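Long-range contacts in glycoside Hydrolase (PDB 5TA0), which probably cleaves agarose-type galactans of red algae, and is held here as an engineered variant bound to a neoagaro-oligosaccharide: residues H387-E395 against Y405-Y414; K554-G565 against G604-L615. All coordinates share one frame; numbering follows the deposited sequence.

Contact 1: residues H387-E395 against Y405-Y414; sequences HTARMLRRE and YVYSELIKFY. With EDO (1,2-ethanediol), chain O.
The ring of Y405 carries R394 over one face. R394 CG sits 3.6 Å from the centroid of the Y405 ring, close to the ring normal, a CH-pi contact. Further out, the R394 guanidinium leans over Y405 CE1 with its plane turned 45° from the ring. The chain of R394 is extended from CG to NE, which carries it across the ring toward the hydroxyl end. R390 NH1 comes to the edge of the same ring, and water 1 joins this NH1 to Y405 OH. The Y405 hydroxyl also bonds E376, while R390 NH2 pairs with E397. E376 also forms a salt bridge with R394 NH1, and R394 NH2 bonds the carbonyl of G403. With an alanine in place of Y405, R394 CG is likely to lose the ring it lies on, and water 1 and E376 their hydroxyl partner. The R393 guanidinium has V406 CG2 centred over one face, 3.7 Å from CZ of R393. Water 2 lies at its edge and links R393 NE to Y407 O and E409 OE2.

Strands 392-394 and 405-407 form a small antiparallel beta hairpin beside the barrel. R393 and V406 are its hydrogen-bonded pair, with R393 N to V406 O at 2.9 Å and an angle of 165° at the hydrogen.

Beyond the strands, S408 grips the loop that leads into strand 392-394. Its OG donates to R390 O at 2.7 Å, on a lone pair in the carbonyl plane. The same OG accepts from L410 N at 3.0 Å, a capping bond at the turn into helix 411-416. M391 is bent at chi2 (-56°) and chi3. Its CE therefore reaches Y414 CE1 at 3.6 Å, and SD packs on L410 CB and also lies obliquely beside the Y414 ring, a Met-aromatic contact.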
loop_
_atom_site.group_PDB
_atom_site.type_symbol
_atom_site.label_atom_id
_atom_site.label_comp_id
_atom_site.label_asym_id
_atom_site.label_seq_id
_atom_site.Cartn_x
_atom_site.Cartn_y
_atom_site.Cartn_z
ATOM N N HIS A 387 0.138 -17.639 13.748
ATOM C CA HIS A 387 -0.210 -16.477 12.947
ATOM C C HIS A 387 0.353 -16.644 11.530
ATOM O O HIS A 387 1.487 -17.085 11.348
ATOM C CB HIS A 387 0.350 -15.220 13.619
ATOM C CG HIS A 387 -0.180 -13.946 13.064
ATOM N ND1 HIS A 387 0.291 -13.398 11.893
ATOM C CD2 HIS A 387 -1.123 -13.097 13.528
ATOM C CE1 HIS A 387 -0.319 -12.243 11.678
ATOM N NE2 HIS A 387 -1.208 -12.058 12.634
ATOM N N THR A 388 -0.441 -16.267 10.535
ATOM C CA THR A 388 -0.077 -16.546 9.146
ATOM C C THR A 388 0.859 -15.520 8.469
ATOM O O THR A 388 1.236 -15.715 7.331
ATOM C CB THR A 388 -1.323 -16.767 8.272
ATOM O OG1 THR A 388 -2.089 -15.567 8.242
ATOM C CG2 THR A 388 -2.174 -17.935 8.811
ATOM N N ALA A 389 1.275 -14.475 9.172
ATOM C CA ALA A 389 2.130 -13.410 8.587
ATOM C C ALA A 389 3.176 -12.921 9.582
ATOM O O ALA A 389 3.049 -11.826 10.151
ATOM C CB ALA A 389 1.254 -12.269 8.106
ATOM N N ARG A 390 4.185 -13.753 9.815
ATOM C CA ARG A 390 5.236 -13.523 10.807
ATOM C C ARG A 390 6.622 -13.448 10.202
ATOM O O ARG A 390 6.969 -14.251 9.356
ATOM C CB ARG A 390 5.261 -14.648 11.856
ATOM C CG ARG A 390 4.049 -14.723 12.757
ATOM C CD ARG A 390 4.109 -15.956 13.616
ATOM N NE ARG A 390 4.019 -17.142 12.763
ATOM C CZ ARG A 390 4.561 -18.333 13.025
ATOM N NH1 ARG A 390 5.190 -18.581 14.159
ATOM N NH2 ARG A 390 4.472 -19.271 12.088
ATOM N N MET A 391 7.431 -12.506 10.690
ATOM C CA MET A 391 8.855 -12.443 10.392
ATOM C C MET A 391 9.671 -13.548 11.053
ATOM O O MET A 391 10.765 -13.856 10.580
ATOM C CB MET A 391 9.442 -11.100 10.841
ATOM C CG MET A 391 8.869 -9.905 10.121
ATOM S SD MET A 391 9.028 -9.991 8.320
ATOM C CE MET A 391 10.756 -10.309 8.095
ATOM N N LEU A 392 9.152 -14.119 12.137
ATOM C CA LEU A 392 9.844 -15.148 12.924
ATOM C C LEU A 392 8.929 -16.344 13.054
ATOM O O LEU A 392 7.725 -16.192 13.285
ATOM C CB LEU A 392 10.138 -14.662 14.336
ATOM C CG LEU A 392 11.025 -13.446 14.518
ATOM C CD1 LEU A 392 10.997 -13.030 15.985
ATOM C CD2 LEU A 392 12.421 -13.713 14.017
ATOM N N ARG A 393 9.530 -17.535 13.007
ATOM C CA ARG A 393 8.811 -18.778 13.262
ATOM C C ARG A 393 9.704 -19.683 14.112
ATOM O O ARG A 393 10.922 -19.552 14.083
ATOM C CB ARG A 393 8.372 -19.414 11.951
ATOM C CG ARG A 393 9.453 -19.660 10.916
ATOM C CD ARG A 393 9.972 -21.081 11.006
ATOM N NE ARG A 393 11.095 -21.344 10.101
ATOM C CZ ARG A 393 11.898 -22.404 10.179
ATOM N NH1 ARG A 393 12.876 -22.546 9.290
ATOM N NH2 ARG A 393 11.736 -23.315 11.136
ATOM N N ARG A 394 9.104 -20.578 14.875
ATOM C CA ARG A 394 9.898 -21.445 15.752
ATOM C C ARG A 394 10.630 -22.486 14.916
ATOM O O ARG A 394 10.149 -22.912 13.856
ATOM C CB ARG A 394 9.016 -22.074 16.804
ATOM C CG ARG A 394 8.525 -21.058 17.826
ATOM C CD ARG A 394 7.762 -21.720 18.964
ATOM N NE ARG A 394 7.367 -20.834 20.072
ATOM C CZ ARG A 394 8.054 -20.610 21.193
ATOM N NH1 ARG A 394 7.556 -19.794 22.116
ATOM N NH2 ARG A 394 9.235 -21.158 21.419
ATOM N N GLU A 395 11.816 -22.870 15.377
ATOM C CA GLU A 395 12.692 -23.715 14.567
ATOM C C GLU A 395 12.072 -25.056 14.189
ATOM O O GLU A 395 12.391 -25.578 13.135
ATOM C CB GLU A 395 14.073 -23.906 15.194
ATOM C CG GLU A 395 14.117 -24.588 16.540
ATOM C CD GLU A 395 15.477 -24.461 17.233
ATOM O OE1 GLU A 395 15.499 -24.304 18.483
ATOM O OE2 GLU A 395 16.523 -24.486 16.528
ATOM N N TYR A 405 12.958 -19.102 18.083
ATOM C CA TYR A 405 12.545 -18.435 16.860
ATOM C C TYR A 405 13.718 -18.108 15.938
ATOM O O TYR A 405 14.778 -17.652 16.381
ATOM C CB TYR A 405 11.805 -17.139 17.206
ATOM C CG TYR A 405 10.383 -17.326 17.640
ATOM C CD1 TYR A 405 10.031 -17.451 18.972
ATOM C CD2 TYR A 405 9.367 -17.353 16.698
ATOM C CE1 TYR A 405 8.707 -17.587 19.358
ATOM C CE2 TYR A 405 8.046 -17.485 17.067
ATOM C CZ TYR A 405 7.709 -17.585 18.397
ATOM O OH TYR A 405 6.411 -17.702 18.764
ATOM N N VAL A 406 13.484 -18.305 14.653
ATOM C CA VAL A 406 14.397 -17.968 13.576
ATOM C C VAL A 406 13.587 -17.199 12.510
ATOM O O VAL A 406 12.365 -17.199 12.539
ATOM C CB VAL A 406 15.007 -19.228 12.942
ATOM C CG1 VAL A 406 15.831 -19.981 13.980
ATOM C CG2 VAL A 406 13.951 -20.155 12.323
ATOM N N TYR A 407 14.256 -16.581 11.550
ATOM C CA TYR A 407 13.516 -15.866 10.497
ATOM C C TYR A 407 12.661 -16.821 9.693
ATOM O O TYR A 407 13.084 -17.938 9.358
ATOM C CB TYR A 407 14.446 -15.136 9.545
ATOM C CG TYR A 407 15.102 -13.900 10.122
ATOM C CD1 TYR A 407 14.338 -12.870 10.673
ATOM C CD2 TYR A 407 16.476 -13.733 10.064
ATOM C CE1 TYR A 407 14.934 -11.729 11.178
ATOM C CE2 TYR A 407 17.085 -12.593 10.579
ATOM C CZ TYR A 407 16.309 -11.586 11.132
ATOM O OH TYR A 407 16.884 -10.434 11.648
ATOM N N SER A 408 11.437 -16.391 9.388
ATOM C CA SER A 408 10.630 -17.001 8.352
ATOM C C SER A 408 11.217 -16.642 6.992
ATOM O O SER A 408 12.225 -15.920 6.914
ATOM C CB SER A 408 9.196 -16.521 8.438
ATOM O OG SER A 408 9.105 -15.174 7.940
ATOM N N GLU A 409 10.578 -17.056 5.901
ATOM C CA GLU A 409 11.068 -16.673 4.592
ATOM C C GLU A 409 10.755 -15.214 4.261
ATOM O O GLU A 409 11.310 -14.692 3.304
ATOM C CB GLU A 409 10.541 -17.592 3.492
ATOM C CG GLU A 409 10.930 -19.062 3.701
ATOM C CD GLU A 409 12.421 -19.231 3.830
ATOM O OE1 GLU A 409 13.146 -18.780 2.927
ATOM O OE2 GLU A 409 12.905 -19.722 4.882
ATOM N N LEU A 410 9.927 -14.552 5.072
ATOM C CA LEU A 410 9.641 -13.136 4.793
ATOM C C LEU A 410 10.873 -12.247 4.950
ATOM O O LEU A 410 10.918 -11.149 4.371
ATOM C CB LEU A 410 8.481 -12.645 5.667
ATOM C CG LEU A 410 7.158 -13.416 5.531
ATOM C CD1 LEU A 410 6.058 -12.813 6.385
ATOM C CD2 LEU A 410 6.684 -13.531 4.090
ATOM N N ILE A 411 11.912 -12.716 5.645
ATOM C CA ILE A 411 13.157 -11.948 5.720
ATOM C C ILE A 411 13.765 -11.726 4.338
ATOM O O ILE A 411 14.502 -10.755 4.118
ATOM C CB ILE A 411 14.185 -12.599 6.687
ATOM C CG1 ILE A 411 15.313 -11.633 7.061
ATOM C CG2 ILE A 411 14.808 -13.883 6.112
ATOM C CD1 ILE A 411 14.886 -10.344 7.731
ATOM N N LYS A 412 13.473 -12.614 3.396
ATOM C CA LYS A 412 14.024 -12.493 2.043
ATOM C C LYS A 412 13.601 -11.195 1.361
ATOM O O LYS A 412 14.334 -10.688 0.519
ATOM C CB LYS A 412 13.682 -13.702 1.168
ATOM C CG LYS A 412 14.483 -14.937 1.545
ATOM C CD LYS A 412 14.048 -16.155 0.761
ATOM C CE LYS A 412 15.099 -17.251 0.757
ATOM N NZ LYS A 412 15.469 -17.759 2.082
ATOM N N PHE A 413 12.433 -10.650 1.713
ATOM C CA PHE A 413 12.047 -9.327 1.190
ATOM C C PHE A 413 13.057 -8.249 1.606
ATOM O O PHE A 413 13.493 -7.457 0.792
ATOM C CB PHE A 413 10.648 -8.951 1.687
ATOM C CG PHE A 413 10.228 -7.547 1.329
ATOM C CD1 PHE A 413 9.700 -7.241 0.089
ATOM C CD2 PHE A 413 10.376 -6.525 2.246
ATOM C CE1 PHE A 413 9.352 -5.948 -0.230
ATOM C CE2 PHE A 413 10.011 -5.219 1.936
ATOM C CZ PHE A 413 9.495 -4.942 0.699
ATOM N N TYR A 414 13.432 -8.248 2.880
ATOM C CA TYR A 414 14.333 -7.223 3.406
ATOM C C TYR A 414 15.773 -7.445 2.945
ATOM O O TYR A 414 16.523 -6.496 2.777
ATOM C CB TYR A 414 14.179 -7.099 4.941
ATOM C CG TYR A 414 12.739 -6.792 5.272
ATOM C CD1 TYR A 414 11.828 -7.801 5.577
ATOM C CD2 TYR A 414 12.254 -5.496 5.169
ATOM C CE1 TYR A 414 10.487 -7.517 5.807
ATOM C CE2 TYR A 414 10.919 -5.182 5.399
ATOM C CZ TYR A 414 10.026 -6.199 5.710
ATOM O OH TYR A 414 8.680 -5.952 5.891
HETATM C C1 EDO O . 7.356 -8.759 4.179
HETATM O O1 EDO O . 7.587 -7.525 3.566
HETATM C C2 EDO O . 7.010 -9.669 3.027
HETATM O O2 EDO O . 5.590 -9.606 2.930
HETATM O O HOH W 1 4.554 -17.010 16.689
HETATM O O HOH W 2 12.289 -20.042 7.707
#

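Contact 2: residues K554-G565 against G604-L615; sequences KTEYGEAVIRLG and GVIEVPVDYSIL
Y612 lies flat between K554 and G558. G558 CA is centred over one face, 3.5 Å from the centroid of the Y612 ring. K554 CE covers the opposite face, toward the rim. K554 bends at chi3 (71°), and its NZ stands over the same face in a cation-pi contact. That NZ donates to L615 O at 2.8 Å and to Y612 O at 3.0 Å. L615 N reaches Y612 O from the other face of the carbonyl. T555 N gives a nearly straight bond to Y612 OH at 2.9 Å, and N641 also binds this hydroxyl.

Next to the ring, A560 CB packs tightly on L615 CD1 at 3.5 Å. Strands 558-568 and 602-609 run antiparallel from here, in a beta-sheet of the C-terminal porphyranase-like region. I562 with V608 and L564 with I606 are hydrogen-bonded pairs. I562, L564, I606 and V608 share one face, and L564 CD1 meets V608 CG2 at 4.0 Å.

On the other face R563 and E607 lie side by side, in a long salt bridge of 3.7 Å between R563 NH1 and E607 OE2. Stronger partners position both: E301 and D305 hold R563, and R592 holds E607.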
loop_
_atom_site.group_PDB
_atom_site.type_symbol
_atom_site.label_atom_id
_atom_site.label_comp_id
_atom_site.label_asym_id
_atom_site.label_seq_id
_atom_site.Cartn_x
_atom_site.Cartn_y
_atom_site.Cartn_z
ATOM N N LYS A 554 2.765 21.131 -21.542
ATOM C CA LYS A 554 3.735 20.468 -22.399
ATOM C C LYS A 554 5.030 21.254 -22.496
ATOM O O LYS A 554 5.073 22.463 -22.233
ATOM C CB LYS A 554 3.159 20.262 -23.794
ATOM C CG LYS A 554 1.988 19.290 -23.855
ATOM C CD LYS A 554 1.485 19.142 -25.278
ATOM C CE LYS A 554 2.473 18.374 -26.153
ATOM N NZ LYS A 554 2.122 18.517 -27.589
ATOM N N THR A 555 6.090 20.525 -22.844
ATOM C CA THR A 555 7.412 21.069 -23.147
ATOM C C THR A 555 7.771 20.590 -24.553
ATOM O O THR A 555 6.953 19.972 -25.235
ATOM C CB THR A 555 8.441 20.594 -22.116
ATOM O OG1 THR A 555 8.432 19.170 -22.009
ATOM C CG2 THR A 555 8.130 21.167 -20.729
ATOM N N GLU A 556 8.963 20.917 -25.030
ATOM C CA GLU A 556 9.333 20.547 -26.397
ATOM C C GLU A 556 9.382 19.034 -26.609
ATOM O O GLU A 556 8.915 18.530 -27.638
ATOM C CB GLU A 556 10.692 21.129 -26.769
ATOM C CG GLU A 556 11.017 20.958 -28.251
ATOM C CD GLU A 556 12.239 21.735 -28.706
ATOM O OE1 GLU A 556 12.902 22.389 -27.873
ATOM O OE2 GLU A 556 12.545 21.668 -29.928
ATOM N N TYR A 557 9.952 18.336 -25.643
ATOM C CA TYR A 557 10.133 16.891 -25.690
ATOM C C TYR A 557 9.415 16.237 -24.522
ATOM O O TYR A 557 9.581 16.661 -23.361
ATOM C CB TYR A 557 11.622 16.555 -25.635
ATOM C CG TYR A 557 12.395 17.156 -26.794
ATOM C CD1 TYR A 557 12.282 16.617 -28.071
ATOM C CD2 TYR A 557 13.177 18.294 -26.625
ATOM C CE1 TYR A 557 12.966 17.165 -29.144
ATOM C CE2 TYR A 557 13.862 18.856 -27.701
ATOM C CZ TYR A 557 13.735 18.284 -28.949
ATOM O OH TYR A 557 14.399 18.802 -30.042
ATOM N N GLY A 558 8.677 15.176 -24.817
ATOM C CA GLY A 558 7.914 14.480 -23.794
ATOM C C GLY A 558 7.295 13.204 -24.313
ATOM O O GLY A 558 7.334 12.902 -25.523
ATOM N N GLU A 559 6.729 12.441 -23.380
ATOM C CA GLU A 559 5.948 11.240 -23.690
ATOM C C GLU A 559 4.694 11.242 -22.833
ATOM O O GLU A 559 4.567 12.054 -21.907
ATOM C CB GLU A 559 6.788 9.982 -23.455
ATOM C CG GLU A 559 7.893 9.852 -24.502
ATOM C CD GLU A 559 8.900 8.761 -24.247
ATOM O OE1 GLU A 559 8.881 8.117 -23.176
ATOM O OE2 GLU A 559 9.771 8.592 -25.140
ATOM N N ALA A 560 3.760 10.365 -23.152
ATOM C CA ALA A 560 2.486 10.365 -22.464
ATOM C C ALA A 560 1.796 9.020 -22.497
ATOM O O ALA A 560 1.955 8.235 -23.428
ATOM C CB ALA A 560 1.572 11.412 -23.056
ATOM N N VAL A 561 0.984 8.803 -21.456
ATOM C CA VAL A 561 0.176 7.600 -21.290
ATOM C C VAL A 561 -1.225 7.961 -20.849
ATOM O O VAL A 561 -1.401 8.610 -19.795
ATOM C CB VAL A 561 0.803 6.642 -20.259
ATOM C CG1 VAL A 561 -0.104 5.399 -20.055
ATOM C CG2 VAL A 561 2.208 6.240 -20.665
ATOM N N ILE A 562 -2.231 7.513 -21.603
ATOM C CA ILE A 562 -3.619 7.673 -21.201
ATOM C C ILE A 562 -4.010 6.433 -20.422
ATOM O O ILE A 562 -3.649 5.305 -20.786
ATOM C CB ILE A 562 -4.533 7.951 -22.426
ATOM C CG1 ILE A 562 -4.302 9.391 -22.881
ATOM C CG2 ILE A 562 -5.999 7.685 -22.094
ATOM C CD1 ILE A 562 -4.901 9.707 -24.231
ATOM N N ARG A 563 -4.754 6.651 -19.341
ATOM C CA ARG A 563 -5.087 5.602 -18.367
ATOM C C ARG A 563 -6.605 5.387 -18.353
ATOM O O ARG A 563 -7.338 6.190 -17.783
ATOM C CB ARG A 563 -4.580 6.014 -16.980
ATOM C CG ARG A 563 -3.080 6.307 -16.905
ATOM C CD ARG A 563 -2.711 6.957 -15.580
ATOM N NE ARG A 563 -3.053 6.054 -14.482
ATOM C CZ ARG A 563 -2.333 5.002 -14.092
ATOM N NH1 ARG A 563 -1.109 4.778 -14.575
ATOM N NH2 ARG A 563 -2.807 4.169 -13.175
ATOM N N LEU A 564 -7.069 4.315 -19.004
ATOM C CA LEU A 564 -8.488 4.042 -19.153
ATOM C C LEU A 564 -8.951 3.050 -18.117
ATOM O O LEU A 564 -8.669 1.870 -18.229
ATOM C CB LEU A 564 -8.801 3.485 -20.549
ATOM C CG LEU A 564 -8.328 4.324 -21.713
ATOM C CD1 LEU A 564 -8.707 3.603 -23.010
ATOM C CD2 LEU A 564 -8.933 5.720 -21.690
ATOM N N GLY A 565 -9.620 3.530 -17.064
ATOM C CA GLY A 565 -10.189 2.590 -16.084
ATOM C C GLY A 565 -11.487 2.027 -16.652
ATOM O O GLY A 565 -12.415 2.797 -16.915
ATOM N N GLY A 604 -9.976 -2.741 -14.303
ATOM C CA GLY A 604 -8.550 -2.437 -14.428
ATOM C C GLY A 604 -8.306 -1.228 -15.277
ATOM O O GLY A 604 -9.158 -0.835 -16.091
ATOM N N VAL A 605 -7.116 -0.637 -15.111
ATOM C CA VAL A 605 -6.664 0.445 -15.989
ATOM C C VAL A 605 -5.880 -0.115 -17.174
ATOM O O VAL A 605 -4.881 -0.816 -16.993
ATOM C CB VAL A 605 -5.820 1.459 -15.201
ATOM C CG1 VAL A 605 -5.113 2.441 -16.124
ATOM C CG2 VAL A 605 -6.686 2.184 -14.208
ATOM N N ILE A 606 -6.351 0.220 -18.369
ATOM C CA ILE A 606 -5.633 -0.047 -19.604
ATOM C C ILE A 606 -4.780 1.181 -19.897
ATOM O O ILE A 606 -5.296 2.283 -20.115
ATOM C CB ILE A 606 -6.614 -0.271 -20.787
ATOM C CG1 ILE A 606 -7.705 -1.298 -20.457
ATOM C CG2 ILE A 606 -5.854 -0.661 -22.048
ATOM C CD1 ILE A 606 -7.222 -2.629 -20.013
ATOM N N GLU A 607 -3.468 0.979 -19.877
ATOM C CA GLU A 607 -2.507 2.045 -20.139
ATOM C C GLU A 607 -2.214 2.130 -21.649
ATOM O O GLU A 607 -1.853 1.131 -22.277
ATOM C CB GLU A 607 -1.238 1.806 -19.326
ATOM C CG GLU A 607 -1.468 2.083 -17.854
ATOM C CD GLU A 607 -0.453 1.406 -16.965
ATOM O OE1 GLU A 607 -0.549 0.184 -16.746
ATOM O OE2 GLU A 607 0.490 2.093 -16.521
ATOM N N VAL A 608 -2.405 3.321 -22.212
ATOM C CA VAL A 608 -2.373 3.553 -23.653
ATOM C C VAL A 608 -1.300 4.606 -23.965
ATOM O O VAL A 608 -1.514 5.796 -23.716
ATOM C CB VAL A 608 -3.740 4.037 -24.164
ATOM C CG1 VAL A 608 -3.704 4.197 -25.686
ATOM C CG2 VAL A 608 -4.861 3.077 -23.752
ATOM N N PRO A 609 -0.147 4.186 -24.511
ATOM C CA PRO A 609 0.815 5.194 -24.963
ATOM C C PRO A 609 0.187 6.079 -26.030
ATOM O O PRO A 609 -0.595 5.604 -26.862
ATOM C CB PRO A 609 1.942 4.350 -25.543
ATOM C CG PRO A 609 1.861 3.061 -24.797
ATOM C CD PRO A 609 0.377 2.820 -24.696
ATOM N N VAL A 610 0.490 7.371 -26.001
ATOM C CA VAL A 610 -0.086 8.310 -26.963
ATOM C C VAL A 610 1.009 9.241 -27.474
ATOM O O VAL A 610 1.826 9.750 -26.720
ATOM C CB VAL A 610 -1.284 9.109 -26.395
ATOM C CG1 VAL A 610 -0.921 9.889 -25.156
ATOM C CG2 VAL A 610 -1.882 10.021 -27.461
ATOM N N ASP A 611 1.029 9.432 -28.781
ATOM C CA ASP A 611 1.969 10.329 -29.436
ATOM C C ASP A 611 1.855 11.723 -28.787
ATOM O O ASP A 611 0.791 12.342 -28.799
ATOM C CB ASP A 611 1.589 10.341 -30.931
ATOM C CG ASP A 611 2.423 11.266 -31.782
ATOM O OD1 ASP A 611 2.151 11.258 -33.014
ATOM O OD2 ASP A 611 3.298 11.989 -31.294
ATOM N N TYR A 612 2.981 12.194 -28.261
ATOM C CA TYR A 612 3.045 13.499 -27.580
ATOM C C TYR A 612 2.564 14.663 -28.452
ATOM O O TYR A 612 1.929 15.589 -27.960
ATOM C CB TYR A 612 4.468 13.745 -27.095
ATOM C CG TYR A 612 4.653 14.818 -26.034
ATOM C CD1 TYR A 612 4.181 14.638 -24.727
ATOM C CD2 TYR A 612 5.329 15.990 -26.328
ATOM C CE1 TYR A 612 4.394 15.593 -23.758
ATOM C CE2 TYR A 612 5.544 16.951 -25.369
ATOM C CZ TYR A 612 5.068 16.749 -24.094
ATOM O OH TYR A 612 5.295 17.717 -23.156
ATOM N N SER A 613 2.823 14.583 -29.766
ATOM C CA SER A 613 2.409 15.633 -30.702
ATOM C C SER A 613 0.909 15.802 -30.856
ATOM O O SER A 613 0.470 16.866 -31.270
ATOM C CB SER A 613 3.055 15.418 -32.077
ATOM O OG SER A 613 2.559 14.246 -32.717
ATOM N N ILE A 614 0.121 14.772 -30.528
ATOM C CA ILE A 614 -1.346 14.837 -30.571
ATOM C C ILE A 614 -1.919 15.647 -29.409
ATOM O O ILE A 614 -3.047 16.160 -29.497
ATOM C CB ILE A 614 -1.957 13.388 -30.527
ATOM C CG1 ILE A 614 -1.531 12.607 -31.787
ATOM C CG2 ILE A 614 -3.472 13.390 -30.353
ATOM C CD1 ILE A 614 -2.001 11.159 -31.820
ATOM N N LEU A 615 -1.175 15.731 -28.319
ATOM C CA LEU A 615 -1.678 16.386 -27.105
ATOM C C LEU A 615 -1.557 17.902 -27.183
ATOM O O LEU A 615 -0.696 18.450 -27.883
ATOM C CB LEU A 615 -0.926 15.879 -25.876
ATOM C CG LEU A 615 -1.069 14.386 -25.611
ATOM C CD1 LEU A 615 -0.200 14.044 -24.418
ATOM C CD2 LEU A 615 -2.511 13.957 -25.369
HETATM O O HOH W 3 4.254 9.222 -25.800
#

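In the fold
Contacts 1 and 2 do not touch. Their centres are 42 Å apart, their nearest atoms about 20 Å, and they lie on opposite sides of the chain's centre. Contact 1 is the one beside the glycan: H387 belongs to the pocket and touches a bound galactose, and the side chain of A389 is about 6 Å from a galactose. L392 and Y407 of its hairpin pack on helix 69-76, while A389, S408 and F413 touch helix 340-358. Contact 2 sits in the C-terminal part of the chain, where 602-609 is an outermost strand of its sheet. R563 and V605 nevertheless meet helix 298-315, so contact 2 joins that sheet to the barrel that holds the glycan.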